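Local coordinates for protein 6-phosphogluconate dehydrogenase, NAD-binding (Mycolicibacterium smegmatis MC2 155, PDB 6SMT) that reduces imines with S-enantioselectivity and binds NADPH as its dihydronicotinamide cofactor, at residues S242-S247 / G270-T275; A253-R256 / D261-L264. All coordinates share one frame; numbering follows the deposited sequence. Where two conformers were deposited one is given.

Contact 1. Residues S242-S247 / G270-T275; sequences SSVASS and GYVDAT. With NDP (NADPH dihydro-nicotinamide-adenine-dinucleotide phosphate), chain F.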
ATOM      1  N   SER B 242     -19.481  -4.808   4.258  0.58 13.16           N
ATOM      2  CA  SER B 242     -20.534  -4.879   3.223  0.58 13.81           C
ATOM      3  C   SER B 242     -20.268  -3.804   2.148  0.58 13.06           C
ATOM      4  O   SER B 242     -20.410  -4.055   0.958  0.58 14.13           O
ATOM      5  CB  SER B 242     -21.881  -4.760   3.807  0.58 15.00           C
ATOM      6  OG  SER B 242     -22.102  -3.525   4.500  0.58 15.83           O
ATOM      7  N   SER B 243     -19.809  -2.628   2.554  1.00 13.07           N
ATOM      8  CA  SER B 243     -19.532  -1.576   1.575  1.00 12.00           C
ATOM      9  C   SER B 243     -18.390  -1.979   0.659  1.00 11.21           C
ATOM     10  O   SER B 243     -18.450  -1.782  -0.572  1.00 12.20           O
ATOM     11  CB  SER B 243     -19.282  -0.243   2.336  1.00 12.83           C
ATOM     12  OG  SER B 243     -19.173   0.831   1.383  1.00 12.97           O
ATOM     13  N   VAL B 244     -17.289  -2.493   1.224  1.00 12.42           N
ATOM     14  CA  VAL B 244     -16.162  -2.898   0.357  1.00 13.01           C
ATOM     15  C   VAL B 244     -16.523  -4.110  -0.458  1.00 12.38           C
ATOM     16  O   VAL B 244     -15.983  -4.267  -1.538  1.00 13.16           O
ATOM     17  CB  VAL B 244     -14.830  -3.001   1.086  1.00 17.02           C
ATOM     18  CG1 VAL B 244     -14.801  -4.069   1.996  1.00 17.42           C
ATOM     19  CG2 VAL B 244     -13.673  -3.093   0.101  1.00 17.04           C
ATOM     20  N   ALA B 245     -17.444  -4.942   0.037  1.00 12.70           N
ATOM     21  CA  ALA B 245     -17.874  -6.072  -0.820  1.00 12.73           C
ATOM     22  C   ALA B 245     -18.461  -5.586  -2.129  1.00 13.45           C
ATOM     23  O   ALA B 245     -18.277  -6.211  -3.209  1.00 15.18           O
ATOM     24  CB  ALA B 245     -18.877  -6.930  -0.074  1.00 13.49           C
ATOM     25  N   SER B 246     -19.204  -4.471  -2.097  1.00 12.74           N
ATOM     26  CA  SER B 246     -19.716  -3.866  -3.301  1.00 12.91           C
ATOM     27  C   SER B 246     -18.599  -3.211  -4.096  1.00 12.05           C
ATOM     28  O   SER B 246     -18.436  -3.418  -5.293  1.00 13.06           O
ATOM     29  CB  SER B 246     -20.720  -2.807  -2.903  1.00 15.04           C
ATOM     30  OG  SER B 246     -21.120  -2.083  -4.031  1.00 21.27           O
ATOM     31  N   SER B 247     -17.741  -2.450  -3.400  1.00 11.81           N
ATOM     32  CA  SER B 247     -16.688  -1.708  -4.086  1.00 12.02           C
ATOM     33  C   SER B 247     -15.720  -2.596  -4.858  1.00 12.08           C
ATOM     34  O   SER B 247     -15.382  -2.341  -6.026  1.00 11.88           O
ATOM     35  CB  SER B 247     -15.959  -0.822  -3.077  1.00 11.80           C
ATOM     36  OG  SER B 247     -15.037   0.003  -3.821  1.00 13.38           O
ATOM     37  N   GLY B 270     -12.347 -12.616  -2.195  1.00 13.67           N
ATOM     38  CA  GLY B 270     -12.702 -13.857  -1.483  1.00 14.74           C
ATOM     39  C   GLY B 270     -12.712 -13.729  -0.004  1.00 13.52           C
ATOM     40  O   GLY B 270     -13.646 -14.211   0.677  1.00 16.37           O
ATOM     41  N   TYR B 271     -11.794 -12.954   0.601  1.00 13.44           N
ATOM     42  CA  TYR B 271     -11.771 -12.729   2.025  1.00 13.28           C
ATOM     43  C   TYR B 271     -12.975 -11.875   2.448  1.00 14.20           C
ATOM     44  O   TYR B 271     -13.557 -12.089   3.492  1.00 13.61           O
ATOM     45  CB  TYR B 271     -10.483 -12.056   2.485  1.00 13.89           C
ATOM     46  CG  TYR B 271      -9.213 -12.694   1.988  1.00 14.07           C
ATOM     47  CD1 TYR B 271      -8.979 -14.062   1.988  1.00 15.66           C
ATOM     48  CD2 TYR B 271      -8.199 -11.916   1.492  1.00 14.69           C
ATOM     49  CE1 TYR B 271      -7.794 -14.599   1.483  1.00 15.90           C
ATOM     50  CE2 TYR B 271      -6.997 -12.422   1.034  1.00 16.53           C
ATOM     51  CZ  TYR B 271      -6.803 -13.794   1.013  1.00 16.48           C
ATOM     52  OH  TYR B 271      -5.623 -14.305   0.523  1.00 17.42           O
ATOM     53  N   VAL B 272     -13.216 -10.798   1.706  1.00 13.49           N
ATOM     54  CA  VAL B 272     -14.366  -9.910   1.988  1.00 13.46           C
ATOM     55  C   VAL B 272     -15.684 -10.689   1.964  1.00 13.54           C
ATOM     56  O   VAL B 272     -16.449 -10.590   2.913  1.00 13.97           O
ATOM     57  CB  VAL B 272     -14.346  -8.745   0.986  1.00 13.73           C
ATOM     58  CG1 VAL B 272     -15.630  -7.952   1.128  1.00 14.91           C
ATOM     59  CG2 VAL B 272     -13.146  -7.866   1.192  1.00 13.48           C
ATOM     60  N   ASP B 273     -15.870 -11.485   0.940  1.00 13.69           N
ATOM     61  CA  ASP B 273     -17.113 -12.242   0.817  1.00 15.02           C
ATOM     62  C   ASP B 273     -17.207 -13.263   1.970  1.00 17.11           C
ATOM     63  O   ASP B 273     -18.348 -13.504   2.427  1.00 17.21           O
ATOM     64  CB  ASP B 273     -17.196 -12.899  -0.534  1.00 15.76           C
ATOM     65  CG  ASP B 273     -17.489 -11.976  -1.690  1.00 18.26           C
ATOM     66  OD1 ASP B 273     -17.871 -10.792  -1.400  1.00 20.51           O
ATOM     67  OD2 ASP B 273     -17.381 -12.467  -2.861  1.00 21.99           O
ATOM     68  N   ALA B 274     -16.129 -13.925   2.317  1.00 15.65           N
ATOM     69  CA  ALA B 274     -16.190 -14.851   3.444  1.00 16.58           C
ATOM     70  C   ALA B 274     -16.545 -14.142   4.732  1.00 16.31           C
ATOM     71  O   ALA B 274     -17.256 -14.672   5.565  1.00 17.83           O
ATOM     72  CB  ALA B 274     -14.898 -15.548   3.528  1.00 16.74           C
ATOM     73  N   THR B 275     -16.095 -12.870   4.916  1.00 15.40           N
ATOM     74  CA  THR B 275     -16.411 -12.131   6.109  1.00 15.59           C
ATOM     75  C   THR B 275     -17.918 -11.787   6.150  1.00 16.16           C
ATOM     76  O   THR B 275     -18.529 -11.839   7.214  1.00 16.50           O
ATOM     77  CB  THR B 275     -15.560 -10.849   6.121  1.00 15.18           C
ATOM     78  OG1 THR B 275     -14.168 -11.194   6.098  1.00 15.64           O
ATOM     79  CG2 THR B 275     -15.765 -10.023   7.365  1.00 15.18           C
TER
HETATM   80  PA  NDP F 301     -22.192   2.313   2.656  1.00 10.76           P
HETATM   81  O1A NDP F 301     -21.351   2.264   1.457  1.00 11.39           O
HETATM   82  O2A NDP F 301     -22.186   1.180   3.622  1.00 13.52           O
HETATM   83  O5B NDP F 301     -23.667   2.556   2.195  1.00 11.88           O
HETATM   84  C5B NDP F 301     -24.742   2.587   3.199  1.00 12.47           C
HETATM   85  C4B NDP F 301     -25.800   3.557   2.772  1.00 11.57           C
HETATM   86  O4B NDP F 301     -26.394   3.137   1.506  1.00 10.64           O
HETATM   87  C3B NDP F 301     -26.964   3.630   3.787  1.00 11.08           C
HETATM   88  O3B NDP F 301     -27.499   4.943   3.760  1.00 12.34           O
HETATM   89  C2B NDP F 301     -27.932   2.617   3.194  1.00 10.49           C
HETATM   90  O2B NDP F 301     -29.267   2.736   3.601  1.00 11.16           O
HETATM   91  C1B NDP F 301     -27.779   3.000   1.729  1.00 10.43           C
HETATM   92  N9A NDP F 301     -28.317   2.035   0.790  1.00 11.20           N
HETATM   93  C8A NDP F 301     -27.849   0.760   0.527  1.00 13.46           C
HETATM   94  N7A NDP F 301     -28.597   0.123  -0.366  1.00 13.21           N
HETATM   95  C5A NDP F 301     -29.642   0.970  -0.620  1.00 12.90           C
HETATM   96  C6A NDP F 301     -30.799   0.910  -1.442  1.00 15.02           C
HETATM   97  N6A NDP F 301     -31.061  -0.132  -2.242  1.00 20.49           N
HETATM   98  N1A NDP F 301     -31.648   1.944  -1.420  1.00 14.88           N
HETATM   99  C2A NDP F 301     -31.385   3.000  -0.638  1.00 15.92           C
HETATM  100  N3A NDP F 301     -30.310   3.204   0.119  1.00 13.57           N
HETATM  101  C4A NDP F 301     -29.491   2.163   0.102  1.00 11.55           C
HETATM  102  O3  NDP F 301     -21.977   3.659   3.530  1.00 12.75           O
HETATM  103  PN  NDP F 301     -20.873   4.770   3.700  1.00 11.73           P
HETATM  104  O1N NDP F 301     -21.545   5.910   4.348  1.00 12.41           O
HETATM  105  O2N NDP F 301     -19.715   4.134   4.359  1.00 12.71           O
HETATM  106  O5D NDP F 301     -20.394   5.102   2.248  1.00 11.03           O
HETATM  107  C5D NDP F 301     -21.290   5.733   1.287  1.00 12.03           C
HETATM  108  C4D NDP F 301     -20.527   5.910   0.002  1.00 10.95           C
HETATM  109  O4D NDP F 301     -19.392   6.789   0.263  1.00 10.74           O
HETATM  110  C3D NDP F 301     -19.951   4.633  -0.592  1.00 10.76           C
HETATM  111  O3D NDP F 301     -20.166   4.583  -2.004  1.00 11.27           O
HETATM  112  C2D NDP F 301     -18.495   4.667  -0.188  1.00 10.65           C
HETATM  113  O2D NDP F 301     -17.613   3.989  -1.076  1.00 11.44           O
HETATM  114  C1D NDP F 301     -18.225   6.179  -0.199  1.00 10.94           C
HETATM  115  N1N NDP F 301     -17.097   6.541   0.686  1.00 11.20           N
HETATM  116  C2N NDP F 301     -17.110   6.189   2.010  1.00 11.58           C
HETATM  117  C3N NDP F 301     -16.054   6.480   2.833  1.00 12.42           C
HETATM  118  C7N NDP F 301     -16.059   6.060   4.232  1.00 13.73           C
HETATM  119  O7N NDP F 301     -15.011   6.328   4.881  1.00 16.44           O
HETATM  120  N7N NDP F 301     -17.075   5.490   4.853  1.00 13.66           N
HETATM  121  C4N NDP F 301     -14.866   7.132   2.267  1.00 13.50           C
HETATM  122  C5N NDP F 301     -14.971   7.522   0.912  1.00 12.84           C
HETATM  123  C6N NDP F 301     -16.034   7.241   0.178  1.00 11.77           C
HETATM  124  P2B NDP F 301     -29.676   2.032   5.028  1.00 12.20           P
HETATM  125  O1X NDP F 301     -29.133   2.922   6.138  1.00 12.78           O
HETATM  126  O2X NDP F 301     -31.152   2.005   4.965  1.00 12.51           O
HETATM  127  O3X NDP F 301     -29.052   0.640   5.056  1.00 13.65           O

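Contact 2. Residues A253-R256 / D261-L264; sequences AASR and DAGL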
ATOM      1  N   ALA B 253     -14.368  -5.465 -12.096  1.00 15.36           N
ATOM      2  CA  ALA B 253     -15.041  -5.161 -13.396  1.00 16.88           C
ATOM      3  C   ALA B 253     -14.222  -4.153 -14.187  1.00 18.51           C
ATOM      4  O   ALA B 253     -13.953  -4.297 -15.407  1.00 19.74           O
ATOM      5  CB  ALA B 253     -16.403  -4.695 -13.156  1.00 17.58           C
ATOM      6  N   ALA B 254     -13.756  -3.076 -13.537  1.00 17.26           N
ATOM      7  CA  ALA B 254     -12.933  -2.090 -14.254  1.00 16.88           C
ATOM      8  C   ALA B 254     -11.644  -2.667 -14.749  1.00 18.06           C
ATOM      9  O   ALA B 254     -11.138  -2.308 -15.871  1.00 19.24           O
ATOM     10  CB  ALA B 254     -12.737  -0.898 -13.326  1.00 18.66           C
ATOM     11  N   SER B 255     -10.994  -3.586 -13.995  1.00 16.35           N
ATOM     12  CA  SER B 255      -9.743  -4.209 -14.416  1.00 18.27           C
ATOM     13  C   SER B 255     -10.031  -5.002 -15.706  1.00 18.86           C
ATOM     14  O   SER B 255      -9.254  -4.913 -16.655  1.00 20.96           O
ATOM     15  CB  SER B 255      -9.183  -5.019 -13.280  1.00 17.87           C
ATOM     16  OG  SER B 255      -7.979  -5.644 -13.608  1.00 20.52           O
ATOM     17  N   ARG B 256     -11.095  -5.801 -15.646  0.55 20.03           N
ATOM     18  CA  ARG B 256     -11.518  -6.719 -16.772  0.55 22.02           C
ATOM     19  C   ARG B 256     -11.664  -5.870 -18.024  0.55 23.70           C
ATOM     20  O   ARG B 256     -11.014  -6.190 -19.073  0.55 23.50           O
ATOM     21  CB  ARG B 256     -12.848  -7.430 -16.469  0.55 24.53           C
ATOM     22  CG  ARG B 256     -12.685  -8.622 -15.519  0.55 29.18           C
ATOM     23  CD  ARG B 256     -13.618  -9.856 -15.577  0.55 31.34           C
ATOM     24  NE  ARG B 256     -14.151 -10.222 -14.248  0.55 32.28           N
ATOM     25  CZ  ARG B 256     -15.120 -11.136 -14.026  0.55 36.15           C
ATOM     26  NH1 ARG B 256     -15.644 -11.841 -15.034  0.55 36.28           N
ATOM     27  NH2 ARG B 256     -15.556 -11.350 -12.795  0.55 31.74           N
ATOM     28  N   ASP B 261      -5.444  -8.250 -15.750  1.00 18.76           N
ATOM     29  CA  ASP B 261      -5.730  -9.322 -14.797  1.00 18.41           C
ATOM     30  C   ASP B 261      -6.060  -8.716 -13.414  1.00 19.02           C
ATOM     31  O   ASP B 261      -5.409  -7.739 -13.062  1.00 18.90           O
ATOM     32  CB  ASP B 261      -4.535 -10.236 -14.682  1.00 19.74           C
ATOM     33  CG  ASP B 261      -4.771 -11.425 -13.793  1.00 23.00           C
ATOM     34  OD1 ASP B 261      -5.534 -12.322 -14.252  1.00 25.88           O
ATOM     35  OD2 ASP B 261      -4.337 -11.438 -12.655  1.00 21.51           O
ATOM     36  N   ALA B 262      -7.013  -9.260 -12.706  1.00 17.91           N
ATOM     37  CA  ALA B 262      -7.433  -8.716 -11.393  1.00 17.50           C
ATOM     38  C   ALA B 262      -7.120  -9.723 -10.280  1.00 16.44           C
ATOM     39  O   ALA B 262      -7.823  -9.764  -9.310  1.00 15.99           O
ATOM     40  CB  ALA B 262      -8.900  -8.404 -11.459  1.00 18.71           C
ATOM     41  N   GLY B 263      -6.050 -10.500 -10.393  1.00 15.57           N
ATOM     42  CA  GLY B 263      -5.723 -11.501  -9.400  1.00 15.62           C
ATOM     43  C   GLY B 263      -5.635 -11.004  -7.954  1.00 14.20           C
ATOM     44  O   GLY B 263      -6.091 -11.698  -7.061  1.00 14.73           O
ATOM     45  N   LEU B 264      -5.008  -9.829  -7.720  1.00 13.29           N
ATOM     46  CA  LEU B 264      -4.874  -9.407  -6.332  1.00 13.09           C
ATOM     47  C   LEU B 264      -6.243  -9.035  -5.774  1.00 12.34           C
ATOM     48  O   LEU B 264      -6.623  -9.461  -4.673  1.00 12.97           O
ATOM     49  CB  LEU B 264      -3.854  -8.282  -6.133  1.00 14.70           C
ATOM     50  CG  LEU B 264      -2.391  -8.772  -5.933  1.00 15.82           C
ATOM     51  CD1 LEU B 264      -1.861  -9.099  -7.258  1.00 18.66           C
ATOM     52  CD2 LEU B 264      -1.554  -7.799  -5.176  1.00 17.88           C
TER

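Contact 1. Residues S242-S247 / G270-T275
Val272 meets Ala245 and Val244 where two successive helices of the C-terminal domain pack as a helical hairpin. The short segments run roughly antiparallel, at 141°, with axes 9.3 Å apart at closest approach. Val272 does most of the touching, through one branch. Its CG1 lies anti to the backbone N (chi1 171°) and is thereby carried onto the backbone of the other helix. Val272 CG1 rests 3.5 Å from Ala245 CA, and Val272 CG1 is 3.6 Å from Ala245 CB. The small Ala245 lets the branch come down this far. Val244 meets the same methyl at an oblique angle: Val244 CG1 to Val272 CG1 is 4.1 Å. Val244 also packs on Trp184 of the second subunit. Asp273 borders the apolar patch. Its OD1 pairs with Arg249 and its OD2 with Arg269, both in salt bridges. In the same helix, Thr275 N and Thr275 OG1 both donate to Tyr271 O, one turn back, from opposite faces of its plane. The Ser243 side chain leaves its helix away from segment 270-275, on the side where NADPH lies. With its hydroxyl anti to the backbone N (chi1 -173°), Ser243 OG donates to O1A, an oxygen on the PA phosphate of NADPH, at 2.6 Å.

Contact 2. Residues A253-R256 / D261-L264
The chi1 of Ser255, -180°, sets OG anti to the backbone N and directs it at the chain entering the next helix. There Ser255 OG lies 3.6 Å from the methyl carbon Ala262 CB. The methyl also comes alongside the serine methylene, with Ser255 CB to Ala262 CB at 3.9 Å. Both side chains leave their backbones toward the opposite segment, and both residues are buried. Ser255 OG also passes Asp261 O at 3.4 Å, but the two do not form a hydrogen bond. This hydroxyl is hydrogen-bonded instead to Val260 O and His192 NE2. The site is the turn of a helical hairpin: helix 241-257 ends here, and helix 263-280 begins after Ala262, which is its N-cap residue.

The side chain of Asp261 starts away from Ser255 and curls forward along its own chain. Asp261 OD2 accepts from Gly263 N at 3.0 Å, which makes an Asx turn. The bond is bent, with an angle of 144° at the hydrogen. The amide meets OD2 from above the carboxylate, 59° out of its plane. The same oxygen is hydrogen-bonded to Tyr271 OH of the second subunit.

The buried hydroxyl is thus satisfied from outside the two segments, and its contact with Ala262 is van der Waals packing. The carboxylate joins the helix start to the dimer interface, and the first-turn amide it accepts from probably favours its charged form.

Contact 1 and contact 2 join the same two helices, 241-257 and 263-280, in the C-terminal domain. Contact 2 lies at the turn, where only four residues separate its segments. Contact 1 lies further from the turn, with 22 residues between its segments, so contact 2 is nested within it along the chain. Their centres are 15 Å apart, and their nearest atoms, about 6 Å apart, do not touch. Both also border the second subunit, where contact 2 of one chain meets a residue of contact 1 of the other. The hairpin thus takes part in the dimer and, at contact 1, in the NADPH pocket between subunits.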